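Local coordinates for beta-L-arabinobiosidase (Bacteroides thetaiotaomicron, PDB 5MQR), which probably hydrolyses glycosidic bonds in plant pectin, acting as a beta-L-arabinobiosidase of a gut bacterium, with sialidase activity also possible, at residues A[621-626]-A[652-657]; A[659-664]-A[670-675]; A[665-670]-A[981-986]. All coordinates share one frame; numbering follows the deposited sequence.

Overall arrangement
From the N terminus, the loop after strand 600-610 leads through residues 621-626 into helix 627-636, and contact 1 closes this excursion where the loop meets helix 647-657. The chain then enters strand 660-662 and turns into helix 666-680, which folds back on the strand in contact 2. Contact 3 spans 310 intervening residues, joining the start of helix 666-680 to the end of helix 972-985. Contact 1 precedes the others in series, whereas contacts 2 and 3 cross, sharing Glu-670 and helix 666-680. Together they tie the C-terminal beta sheet to the helical region.

Contact 1 (A[621-626]-A[652-657]); sequences LKYADF and EWMEEN
Tyr-623 lays one ring face against the aliphatic part of Glu-655, and this pair makes the tight half of the contact. Glu-655 CB stands over that face, displaced toward the rim, 3.8 Å from the ring centroid in a CH-pi contact, while Glu-655 CG lies 3.6 Å from Tyr-623 CG. The tyrosine CG is anti to its own backbone nitrogen (chi1 -179°), which sends the ring straight from the loop to the helix. At the buried end the contacts are longer: the side chain of Met-654, a selenomethionine, crosses the tyrosine at about a right angle, its CB 3.9 Å from Tyr-623 OH, and the rest of its chain bends off toward Tyr-673 and Trp-677 of helix 666-680. The phenol oxygen is bound to Ser-651 OG, one turn back on helix 647-657.

Here the loop after strand 600-610 turns into helix 627-636. Consecutive backbone bonds, from Asp-625 N to Lys-622 O and from Phe-626 N to Tyr-623 O, wind it into a helical turn that lacks the regular bonds of a helix, and Tyr-623 N is bound to Asp-615 OD2.

With an alanine here, Glu-655 would probably lose the ring it lies against, and Ser-651 OG its phenol partner. The solvent side is looser. The extended Glu-655 chain carries its carboxylate past the ring, the two planes 25° apart, with OE1 4.1 Å from Tyr-623 CD2. On this partly exposed flank, Lys-614 NZ makes salt bridges to Glu-652 and Glu-656.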
loop_
_atom_site.group_PDB
_atom_site.type_symbol
_atom_site.label_atom_id
_atom_site.label_comp_id
_atom_site.label_asym_id
_atom_site.label_seq_id
_atom_site.Cartn_x
_atom_site.Cartn_y
_atom_site.Cartn_z
ATOM N N LEU A 621 -6.203 -3.740 4.399
ATOM C CA LEU A 621 -7.574 -3.487 4.853
ATOM C C LEU A 621 -7.760 -3.837 6.321
ATOM O O LEU A 621 -7.109 -4.753 6.840
ATOM C CB LEU A 621 -8.572 -4.297 4.002
ATOM C CG LEU A 621 -8.474 -4.080 2.481
ATOM C CD1 LEU A 621 -9.522 -4.909 1.753
ATOM C CD2 LEU A 621 -8.592 -2.605 2.100
ATOM N N LYS A 622 -8.662 -3.105 6.976
ATOM C CA LYS A 622 -9.002 -3.339 8.365
ATOM C C LYS A 622 -10.504 -3.503 8.528
ATOM O O LYS A 622 -11.301 -2.788 7.908
ATOM C CB LYS A 622 -8.493 -2.183 9.236
ATOM C CG LYS A 622 -6.953 -2.010 9.237
ATOM C CD LYS A 622 -6.241 -3.177 9.923
ATOM C CE LYS A 622 -4.898 -3.561 9.268
ATOM N NZ LYS A 622 -4.226 -4.680 10.045
ATOM N N TYR A 623 -10.887 -4.458 9.373
ATOM C CA TYR A 623 -12.278 -4.797 9.541
ATOM C C TYR A 623 -13.087 -3.598 10.024
ATOM O O TYR A 623 -14.214 -3.420 9.577
ATOM C CB TYR A 623 -12.482 -6.011 10.467
ATOM C CG TYR A 623 -13.952 -6.333 10.571
ATOM C CD1 TYR A 623 -14.609 -6.925 9.504
ATOM C CD2 TYR A 623 -14.716 -5.934 11.687
ATOM C CE1 TYR A 623 -15.979 -7.143 9.540
ATOM C CE2 TYR A 623 -16.094 -6.182 11.736
ATOM C CZ TYR A 623 -16.710 -6.790 10.646
ATOM O OH TYR A 623 -18.064 -7.023 10.602
ATOM N N ALA A 624 -12.515 -2.746 10.870
ATOM C CA ALA A 624 -13.226 -1.507 11.314
ATOM C C ALA A 624 -13.765 -0.643 10.177
ATOM O O ALA A 624 -14.803 0.002 10.336
ATOM C CB ALA A 624 -12.356 -0.643 12.249
ATOM N N ASP A 625 -13.111 -0.650 9.022
ATOM C CA ASP A 625 -13.669 0.089 7.882
ATOM C C ASP A 625 -14.836 -0.590 7.154
ATOM O O ASP A 625 -15.449 0.039 6.295
ATOM C CB ASP A 625 -12.578 0.458 6.903
ATOM C CG ASP A 625 -11.502 1.273 7.547
ATOM O OD1 ASP A 625 -11.830 2.199 8.314
ATOM O OD2 ASP A 625 -10.333 0.990 7.304
ATOM N N PHE A 626 -15.126 -1.848 7.496
ATOM C CA PHE A 626 -16.215 -2.611 6.873
ATOM C C PHE A 626 -17.316 -3.087 7.832
ATOM O O PHE A 626 -18.346 -3.631 7.373
ATOM C CB PHE A 626 -15.632 -3.766 6.066
ATOM C CG PHE A 626 -14.606 -3.315 5.084
ATOM C CD1 PHE A 626 -14.991 -2.791 3.853
ATOM C CD2 PHE A 626 -13.258 -3.317 5.419
ATOM C CE1 PHE A 626 -14.051 -2.295 2.977
ATOM C CE2 PHE A 626 -12.317 -2.828 4.539
ATOM C CZ PHE A 626 -12.717 -2.323 3.318
ATOM N N GLU A 652 -18.479 -9.696 14.905
ATOM C CA GLU A 652 -17.298 -10.286 15.563
ATOM C C GLU A 652 -16.861 -11.575 14.851
ATOM O O GLU A 652 -15.665 -11.756 14.557
ATOM C CB GLU A 652 -17.569 -10.541 17.051
ATOM C CG GLU A 652 -16.459 -11.290 17.786
ATOM C CD GLU A 652 -16.707 -11.375 19.299
ATOM O OE1 GLU A 652 -17.835 -11.728 19.721
ATOM O OE2 GLU A 652 -15.761 -11.081 20.075
ATOM N N TRP A 653 -17.824 -12.452 14.570
ATOM C CA TRP A 653 -17.554 -13.652 13.798
ATOM C C TRP A 653 -16.939 -13.306 12.434
ATOM O O TRP A 653 -15.978 -13.951 12.026
ATOM C CB TRP A 653 -18.820 -14.495 13.643
ATOM C CG TRP A 653 -18.626 -15.762 12.833
ATOM C CD1 TRP A 653 -18.326 -17.014 13.308
ATOM C CD2 TRP A 653 -18.709 -15.883 11.416
ATOM N NE1 TRP A 653 -18.238 -17.905 12.261
ATOM C CE2 TRP A 653 -18.457 -17.232 11.092
ATOM C CE3 TRP A 653 -18.969 -14.982 10.388
ATOM C CZ2 TRP A 653 -18.464 -17.694 9.793
ATOM C CZ3 TRP A 653 -18.984 -15.447 9.090
ATOM C CH2 TRP A 653 -18.732 -16.792 8.805
HETATM N N MSE A 654 -17.474 -12.302 11.745
HETATM C CA MSE A 654 -16.934 -11.915 10.424
HETATM C C MSE A 654 -15.502 -11.455 10.558
HETATM O O MSE A 654 -14.633 -11.880 9.799
HETATM C CB MSE A 654 -17.791 -10.832 9.744
HETATM C CG MSE A 654 -19.071 -11.433 9.164
HETATM SE SE MSE A 654 -20.456 -10.062 8.883
HETATM C CE MSE A 654 -19.669 -9.296 7.256
ATOM N N GLU A 655 -15.241 -10.594 11.538
ATOM C CA GLU A 655 -13.899 -10.088 11.768
ATOM C C GLU A 655 -12.864 -11.223 11.968
ATOM O O GLU A 655 -11.753 -11.130 11.472
ATOM C CB GLU A 655 -13.886 -9.119 12.957
ATOM C CG GLU A 655 -12.550 -8.425 13.137
ATOM C CD GLU A 655 -12.477 -7.444 14.314
ATOM O OE1 GLU A 655 -13.339 -7.428 15.227
ATOM O OE2 GLU A 655 -11.494 -6.694 14.323
ATOM N N GLU A 656 -13.250 -12.286 12.667
ATOM C CA GLU A 656 -12.401 -13.486 12.870
ATOM C C GLU A 656 -12.234 -14.342 11.622
ATOM O O GLU A 656 -11.210 -14.977 11.471
ATOM C CB GLU A 656 -12.984 -14.415 13.964
ATOM C CG GLU A 656 -12.685 -13.996 15.387
ATOM C CD GLU A 656 -13.631 -14.587 16.453
ATOM O OE1 GLU A 656 -14.304 -15.626 16.202
ATOM O OE2 GLU A 656 -13.711 -13.986 17.565
ATOM N N ASN A 657 -13.245 -14.390 10.757
ATOM C CA ASN A 657 -13.304 -15.398 9.705
ATOM C C ASN A 657 -13.189 -14.948 8.278
ATOM O O ASN A 657 -12.742 -15.732 7.466
ATOM C CB ASN A 657 -14.564 -16.218 9.883
ATOM C CG ASN A 657 -14.437 -17.163 11.033
ATOM O OD1 ASN A 657 -13.795 -18.201 10.901
ATOM N ND2 ASN A 657 -14.973 -16.778 12.194
#

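Contact 2 (A[659-664]-A[670-675])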
loop_
_atom_site.group_PDB
_atom_site.type_symbol
_atom_site.label_atom_id
_atom_site.label_comp_id
_atom_site.label_asym_id
_atom_site.label_seq_id
_atom_site.Cartn_x
_atom_site.Cartn_y
_atom_site.Cartn_z
ATOM N N PRO A 659 -12.066 -13.160 4.692
ATOM C CA PRO A 659 -11.187 -12.289 3.938
ATOM C C PRO A 659 -11.877 -10.950 3.727
ATOM O O PRO A 659 -13.124 -10.875 3.716
ATOM C CB PRO A 659 -10.971 -13.044 2.608
ATOM C CG PRO A 659 -11.263 -14.473 2.938
ATOM C CD PRO A 659 -12.361 -14.400 3.952
ATOM N N LEU A 660 -11.096 -9.895 3.597
ATOM C CA LEU A 660 -11.665 -8.564 3.390
ATOM C C LEU A 660 -11.521 -8.114 1.943
ATOM O O LEU A 660 -10.524 -8.423 1.301
ATOM C CB LEU A 660 -11.008 -7.563 4.333
ATOM C CG LEU A 660 -11.139 -7.863 5.838
ATOM C CD1 LEU A 660 -10.273 -6.899 6.645
ATOM C CD2 LEU A 660 -12.575 -7.800 6.338
ATOM N N PHE A 661 -12.500 -7.366 1.449
ATOM C CA PHE A 661 -12.539 -6.937 0.056
ATOM C C PHE A 661 -13.001 -5.479 -0.032
ATOM O O PHE A 661 -13.823 -5.029 0.740
ATOM C CB PHE A 661 -13.502 -7.854 -0.754
ATOM C CG PHE A 661 -13.828 -7.349 -2.149
ATOM C CD1 PHE A 661 -12.956 -7.545 -3.199
ATOM C CD2 PHE A 661 -15.004 -6.678 -2.407
ATOM C CE1 PHE A 661 -13.248 -7.072 -4.479
ATOM C CE2 PHE A 661 -15.297 -6.205 -3.681
ATOM C CZ PHE A 661 -14.410 -6.393 -4.717
ATOM N N GLU A 662 -12.467 -4.750 -0.991
ATOM C CA GLU A 662 -13.056 -3.479 -1.385
ATOM C C GLU A 662 -12.823 -3.212 -2.838
ATOM O O GLU A 662 -11.855 -3.695 -3.428
ATOM C CB GLU A 662 -12.508 -2.285 -0.587
ATOM C CG GLU A 662 -11.016 -2.005 -0.759
ATOM C CD GLU A 662 -10.574 -0.649 -0.211
ATOM O OE1 GLU A 662 -11.310 -0.016 0.611
ATOM O OE2 GLU A 662 -9.465 -0.221 -0.607
ATOM N N CYS A 663 -13.719 -2.401 -3.385
ATOM C CA CYS A 663 -13.589 -1.900 -4.724
ATOM C C CYS A 663 -14.395 -0.620 -4.754
ATOM O O CYS A 663 -15.066 -0.328 -3.785
ATOM C CB CYS A 663 -14.090 -2.946 -5.711
ATOM S SG CYS A 663 -15.869 -3.123 -5.714
ATOM N N PRO A 664 -14.307 0.170 -5.840
ATOM C CA PRO A 664 -15.020 1.463 -5.939
ATOM C C PRO A 664 -16.500 1.357 -6.299
ATOM O O PRO A 664 -17.175 2.375 -6.355
ATOM C CB PRO A 664 -14.302 2.190 -7.086
ATOM C CG PRO A 664 -13.300 1.237 -7.647
ATOM C CD PRO A 664 -13.530 -0.112 -7.053
ATOM N N GLU A 670 -20.812 -4.313 -1.166
ATOM C CA GLU A 670 -21.906 -4.613 -0.253
ATOM C C GLU A 670 -22.302 -6.084 -0.328
ATOM O O GLU A 670 -22.571 -6.683 0.698
ATOM C CB GLU A 670 -23.127 -3.741 -0.554
ATOM C CG GLU A 670 -24.313 -4.003 0.358
ATOM C CD GLU A 670 -25.476 -3.075 0.081
ATOM O OE1 GLU A 670 -25.999 -3.047 -1.053
ATOM O OE2 GLU A 670 -25.885 -2.378 1.014
HETATM N N MSE A 671 -22.329 -6.642 -1.534
HETATM C CA MSE A 671 -22.754 -8.046 -1.733
HETATM C C MSE A 671 -21.733 -8.989 -1.178
HETATM O O MSE A 671 -22.081 -10.043 -0.678
HETATM C CB MSE A 671 -23.008 -8.365 -3.205
HETATM C CG MSE A 671 -23.803 -9.644 -3.434
HETATM SE SE MSE A 671 -25.567 -9.586 -2.507
HETATM C CE MSE A 671 -26.208 -7.869 -3.231
ATOM N N TYR A 672 -20.454 -8.617 -1.271
ATOM C CA TYR A 672 -19.386 -9.371 -0.674
ATOM C C TYR A 672 -19.674 -9.587 0.799
ATOM O O TYR A 672 -19.693 -10.707 1.289
ATOM C CB TYR A 672 -18.038 -8.654 -0.858
ATOM C CG TYR A 672 -16.911 -9.457 -0.303
ATOM C CD1 TYR A 672 -16.293 -10.436 -1.058
ATOM C CD2 TYR A 672 -16.485 -9.271 1.012
ATOM C CE1 TYR A 672 -15.269 -11.198 -0.526
ATOM C CE2 TYR A 672 -15.459 -10.031 1.548
ATOM C CZ TYR A 672 -14.855 -10.991 0.774
ATOM O OH TYR A 672 -13.866 -11.778 1.327
ATOM N N TYR A 673 -19.916 -8.496 1.502
ATOM C CA TYR A 673 -20.144 -8.578 2.937
ATOM C C TYR A 673 -21.486 -9.213 3.248
ATOM O O TYR A 673 -21.561 -10.038 4.168
ATOM C CB TYR A 673 -19.932 -7.203 3.624
ATOM C CG TYR A 673 -18.474 -6.844 3.573
ATOM C CD1 TYR A 673 -17.560 -7.437 4.444
ATOM C CD2 TYR A 673 -17.979 -6.000 2.572
ATOM C CE1 TYR A 673 -16.195 -7.147 4.348
ATOM C CE2 TYR A 673 -16.630 -5.713 2.463
ATOM C CZ TYR A 673 -15.745 -6.284 3.344
ATOM O OH TYR A 673 -14.418 -5.995 3.212
ATOM N N TYR A 674 -22.521 -8.896 2.466
ATOM C CA TYR A 674 -23.824 -9.478 2.722
ATOM C C TYR A 674 -23.813 -11.019 2.667
ATOM O O TYR A 674 -24.402 -11.672 3.507
ATOM C CB TYR A 674 -24.885 -8.938 1.753
ATOM C CG TYR A 674 -26.227 -9.646 1.882
ATOM C CD1 TYR A 674 -27.067 -9.379 2.948
ATOM C CD2 TYR A 674 -26.611 -10.613 0.975
ATOM C CE1 TYR A 674 -28.273 -10.034 3.097
ATOM C CE2 TYR A 674 -27.833 -11.285 1.105
ATOM C CZ TYR A 674 -28.652 -10.992 2.169
ATOM O OH TYR A 674 -29.857 -11.629 2.300
ATOM N N ARG A 675 -23.149 -11.580 1.677
ATOM C CA ARG A 675 -23.211 -13.028 1.464
ATOM C C ARG A 675 -22.443 -13.761 2.551
ATOM O O ARG A 675 -22.832 -14.867 2.920
ATOM C CB ARG A 675 -22.714 -13.411 0.075
ATOM C CG ARG A 675 -23.726 -13.066 -1.033
ATOM C CD ARG A 675 -25.016 -13.880 -0.938
ATOM N NE ARG A 675 -24.736 -15.293 -1.044
ATOM C CZ ARG A 675 -24.907 -16.049 -2.133
ATOM N NH1 ARG A 675 -25.428 -15.564 -3.269
ATOM N NH2 ARG A 675 -24.552 -17.329 -2.072
#
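Strand 660-662 and the helical segment 670-675 run nearly antiparallel, at 156° with their axes 8.6 Å apart, Phe-661 facing Tyr-672. Two consecutive tyrosines reach from the helix to the strand backbone. Tyr-672 OH donates to Pro-659 O at 2.7 Å from well above the carbonyl plane, about 70° out of it, while Pro-659 CB rests against the same hydroxyl at 3.4 Å. Tyr-673 OH donates to Phe-661 O, also at 2.7 Å but tilted only slightly from that carbonyl's plane. Phe-661 CB sits squarely over the centre of the Tyr-672 ring, 3.5 Å from its centroid, in a CH-pi contact. The Phe-661 ring is swung onward by CG lying anti to the backbone N (chi1 169°), and meets the tyrosine ring obliquely. Tyr-672 CD2 in turn covers the middle of the Tyr-673 ring, so the two phenols brace each other, and Leu-660 CD2 lies at the edge of that second ring.

Leu-660 and Glu-662 pair through their backbones with strand 1053-1061. The arrangement is that of an edge strand in an antiparallel beta sheet, backed by the helix that follows it in the chain.

Contact 3 (A[665-670]-A[981-986])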
loop_
_atom_site.group_PDB
_atom_site.type_symbol
_atom_site.label_atom_id
_atom_site.label_comp_id
_atom_site.label_asym_id
_atom_site.label_seq_id
_atom_site.Cartn_x
_atom_site.Cartn_y
_atom_site.Cartn_z
ATOM N N GLN A 665 -16.990 0.153 -6.556
ATOM C CA GLN A 665 -18.373 -0.053 -6.944
ATOM C C GLN A 665 -19.112 -0.601 -5.727
ATOM O O GLN A 665 -18.826 -1.713 -5.253
ATOM C CB GLN A 665 -18.460 -0.982 -8.151
ATOM C CG GLN A 665 -19.781 -0.888 -8.907
ATOM C CD GLN A 665 -19.799 -1.678 -10.215
ATOM O OE1 GLN A 665 -18.797 -1.746 -10.940
ATOM N NE2 GLN A 665 -20.930 -2.277 -10.516
ATOM N N ARG A 666 -20.049 0.203 -5.230
ATOM C CA ARG A 666 -20.747 -0.062 -3.983
ATOM C C ARG A 666 -21.475 -1.404 -3.956
ATOM O O ARG A 666 -21.413 -2.114 -2.965
ATOM C CB ARG A 666 -21.722 1.096 -3.679
ATOM C CG ARG A 666 -22.477 1.018 -2.348
ATOM C CD ARG A 666 -21.496 0.878 -1.168
ATOM N NE ARG A 666 -22.145 1.055 0.149
ATOM C CZ ARG A 666 -21.559 1.534 1.263
ATOM N NH1 ARG A 666 -20.280 1.928 1.274
ATOM N NH2 ARG A 666 -22.281 1.653 2.383
ATOM N N ASN A 667 -22.155 -1.764 -5.037
ATOM C CA ASN A 667 -22.975 -2.977 -4.995
ATOM C C ASN A 667 -22.138 -4.267 -4.839
ATOM O O ASN A 667 -22.493 -5.114 -4.041
ATOM C CB ASN A 667 -24.033 -3.046 -6.125
ATOM C CG ASN A 667 -23.448 -2.999 -7.541
ATOM O OD1 ASN A 667 -22.244 -2.952 -7.759
ATOM N ND2 ASN A 667 -24.341 -2.985 -8.515
ATOM N N PHE A 668 -21.021 -4.385 -5.555
ATOM C CA PHE A 668 -20.114 -5.526 -5.413
ATOM C C PHE A 668 -19.552 -5.671 -3.997
ATOM O O PHE A 668 -19.490 -6.782 -3.437
ATOM C CB PHE A 668 -18.919 -5.390 -6.370
ATOM C CG PHE A 668 -19.147 -5.947 -7.747
ATOM C CD1 PHE A 668 -19.706 -5.163 -8.753
ATOM C CD2 PHE A 668 -18.758 -7.232 -8.048
ATOM C CE1 PHE A 668 -19.895 -5.673 -10.035
ATOM C CE2 PHE A 668 -18.930 -7.750 -9.333
ATOM C CZ PHE A 668 -19.489 -6.966 -10.329
ATOM N N GLU A 669 -19.139 -4.546 -3.438
ATOM C CA GLU A 669 -18.576 -4.524 -2.117
ATOM C C GLU A 669 -19.636 -4.925 -1.093
ATOM O O GLU A 669 -19.389 -5.794 -0.277
ATOM C CB GLU A 669 -17.986 -3.147 -1.777
ATOM C CG GLU A 669 -17.202 -3.142 -0.463
ATOM C CD GLU A 669 -16.578 -1.800 -0.146
ATOM O OE1 GLU A 669 -15.530 -1.491 -0.758
ATOM O OE2 GLU A 669 -17.137 -1.060 0.708
ATOM N N GLU A 670 -20.812 -4.313 -1.166
ATOM C CA GLU A 670 -21.906 -4.613 -0.253
ATOM C C GLU A 670 -22.302 -6.084 -0.328
ATOM O O GLU A 670 -22.571 -6.683 0.698
ATOM C CB GLU A 670 -23.127 -3.741 -0.554
ATOM C CG GLU A 670 -24.313 -4.003 0.358
ATOM C CD GLU A 670 -25.476 -3.075 0.081
ATOM O OE1 GLU A 670 -25.999 -3.047 -1.053
ATOM O OE2 GLU A 670 -25.885 -2.378 1.014
ATOM N N LEU A 981 -24.703 -8.559 -12.981
ATOM C CA LEU A 981 -26.118 -8.920 -12.991
ATOM C C LEU A 981 -26.481 -9.845 -11.809
ATOM O O LEU A 981 -27.544 -9.694 -11.214
ATOM C CB LEU A 981 -26.495 -9.576 -14.325
ATOM C CG LEU A 981 -26.437 -8.689 -15.574
ATOM C CD1 LEU A 981 -26.802 -9.448 -16.870
ATOM C CD2 LEU A 981 -27.343 -7.476 -15.412
ATOM N N TYR A 982 -25.602 -10.781 -11.460
ATOM C CA TYR A 982 -25.815 -11.610 -10.281
ATOM C C TYR A 982 -25.903 -10.706 -9.027
ATOM O O TYR A 982 -26.796 -10.858 -8.177
ATOM C CB TYR A 982 -24.692 -12.641 -10.159
ATOM C CG TYR A 982 -24.850 -13.714 -9.093
ATOM C CD1 TYR A 982 -26.085 -14.004 -8.489
ATOM C CD2 TYR A 982 -23.761 -14.471 -8.711
ATOM C CE1 TYR A 982 -26.203 -14.999 -7.530
ATOM C CE2 TYR A 982 -23.870 -15.474 -7.763
ATOM C CZ TYR A 982 -25.090 -15.729 -7.166
ATOM O OH TYR A 982 -25.175 -16.729 -6.222
ATOM N N VAL A 983 -25.025 -9.721 -8.966
ATOM C CA VAL A 983 -25.087 -8.708 -7.894
ATOM C C VAL A 983 -26.404 -7.924 -7.891
ATOM O O VAL A 983 -27.097 -7.900 -6.888
ATOM C CB VAL A 983 -23.865 -7.747 -7.933
ATOM C CG1 VAL A 983 -24.044 -6.592 -6.942
ATOM C CG2 VAL A 983 -22.574 -8.499 -7.603
ATOM N N GLU A 984 -26.767 -7.334 -9.022
ATOM C CA GLU A 984 -27.984 -6.545 -9.115
ATOM C C GLU A 984 -29.234 -7.364 -8.831
ATOM O O GLU A 984 -30.218 -6.823 -8.327
ATOM C CB GLU A 984 -28.120 -5.911 -10.505
ATOM C CG GLU A 984 -27.124 -4.777 -10.756
ATOM C CD GLU A 984 -27.205 -4.174 -12.150
ATOM O OE1 GLU A 984 -27.851 -4.761 -13.043
ATOM O OE2 GLU A 984 -26.599 -3.097 -12.344
ATOM N N SER A 985 -29.205 -8.646 -9.167
ATOM C CA SER A 985 -30.351 -9.507 -8.919
ATOM C C SER A 985 -30.593 -9.785 -7.428
ATOM O O SER A 985 -31.695 -10.109 -7.068
ATOM C CB SER A 985 -30.227 -10.852 -9.664
ATOM O OG SER A 985 -29.315 -11.746 -9.018
ATOM N N GLN A 986 -29.562 -9.642 -6.591
ATOM C CA GLN A 986 -29.627 -10.004 -5.177
ATOM C C GLN A 986 -30.116 -8.837 -4.302
ATOM O O GLN A 986 -29.483 -8.461 -3.321
ATOM C CB GLN A 986 -28.286 -10.563 -4.699
ATOM C CG GLN A 986 -27.998 -11.962 -5.249
ATOM C CD GLN A 986 -26.582 -12.431 -4.939
ATOM O OE1 GLN A 986 -26.369 -13.212 -4.012
ATOM N NE2 GLN A 986 -25.604 -11.956 -5.716
HETATM O O HOH W 1 -24.125 -2.288 -11.310
#
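Val-983 sets its two methyl groups against neighbouring residues of the opposite helix. Its CG1 lies 3.6 Å from Asn-667 CB, and comes equally near the Asn-667 carbonyl oxygen. The other methyl, CG2, sits over one face of the Phe-668 ring, offset toward the rim and 4.1 Å from the centroid, a CH-pi contact. Beside these methyl contacts a water joins the polar ends: it accepts from Asn-667 ND2 at 2.9 Å and donates to Glu-984 OE2 at 2.8 Å. The extended Glu-984 chain also passes its CG alongside the amide nitrogen.

The next shell fixes the asparagine. Its CG stands between the backbone N and the carbonyl carbon (chi1 59°), which folds the amide back over the start of its helix. There Asn-667 OD1 accepts from Gln-665 NE2 at 3.1 Å, the donor lying on a lone pair in the carbonyl plane, and takes a weak bond from Phe-668 N. Gln-665, at the N-cap position, is itself held by Glu-980 and Trp-1051, and Trp-1051 also meets the Phe-668 ring edge-to-face.

On the other helix, the C-terminal turn is tied down at Tyr-982 O. Ser-985 OG (2.8 Å) and Gln-986 NE2 reach this carbonyl from opposite faces of its plane, so two side chains grip one acceptor. Farther out, Gln-986 OE1 and Tyr-982 OH both bind Arg-675, linking helix 666-680 to the end of helix 972-985 and the residue after it.

The short axes cross at 74°, 9.6 Å apart: the start of one helix packs on the end of another. Such helix packing is consistent with the (alpha/alpha)6 barrel of six-hairpin glycosidases, to whose glycoside hydrolase domain helix 972-985 belongs.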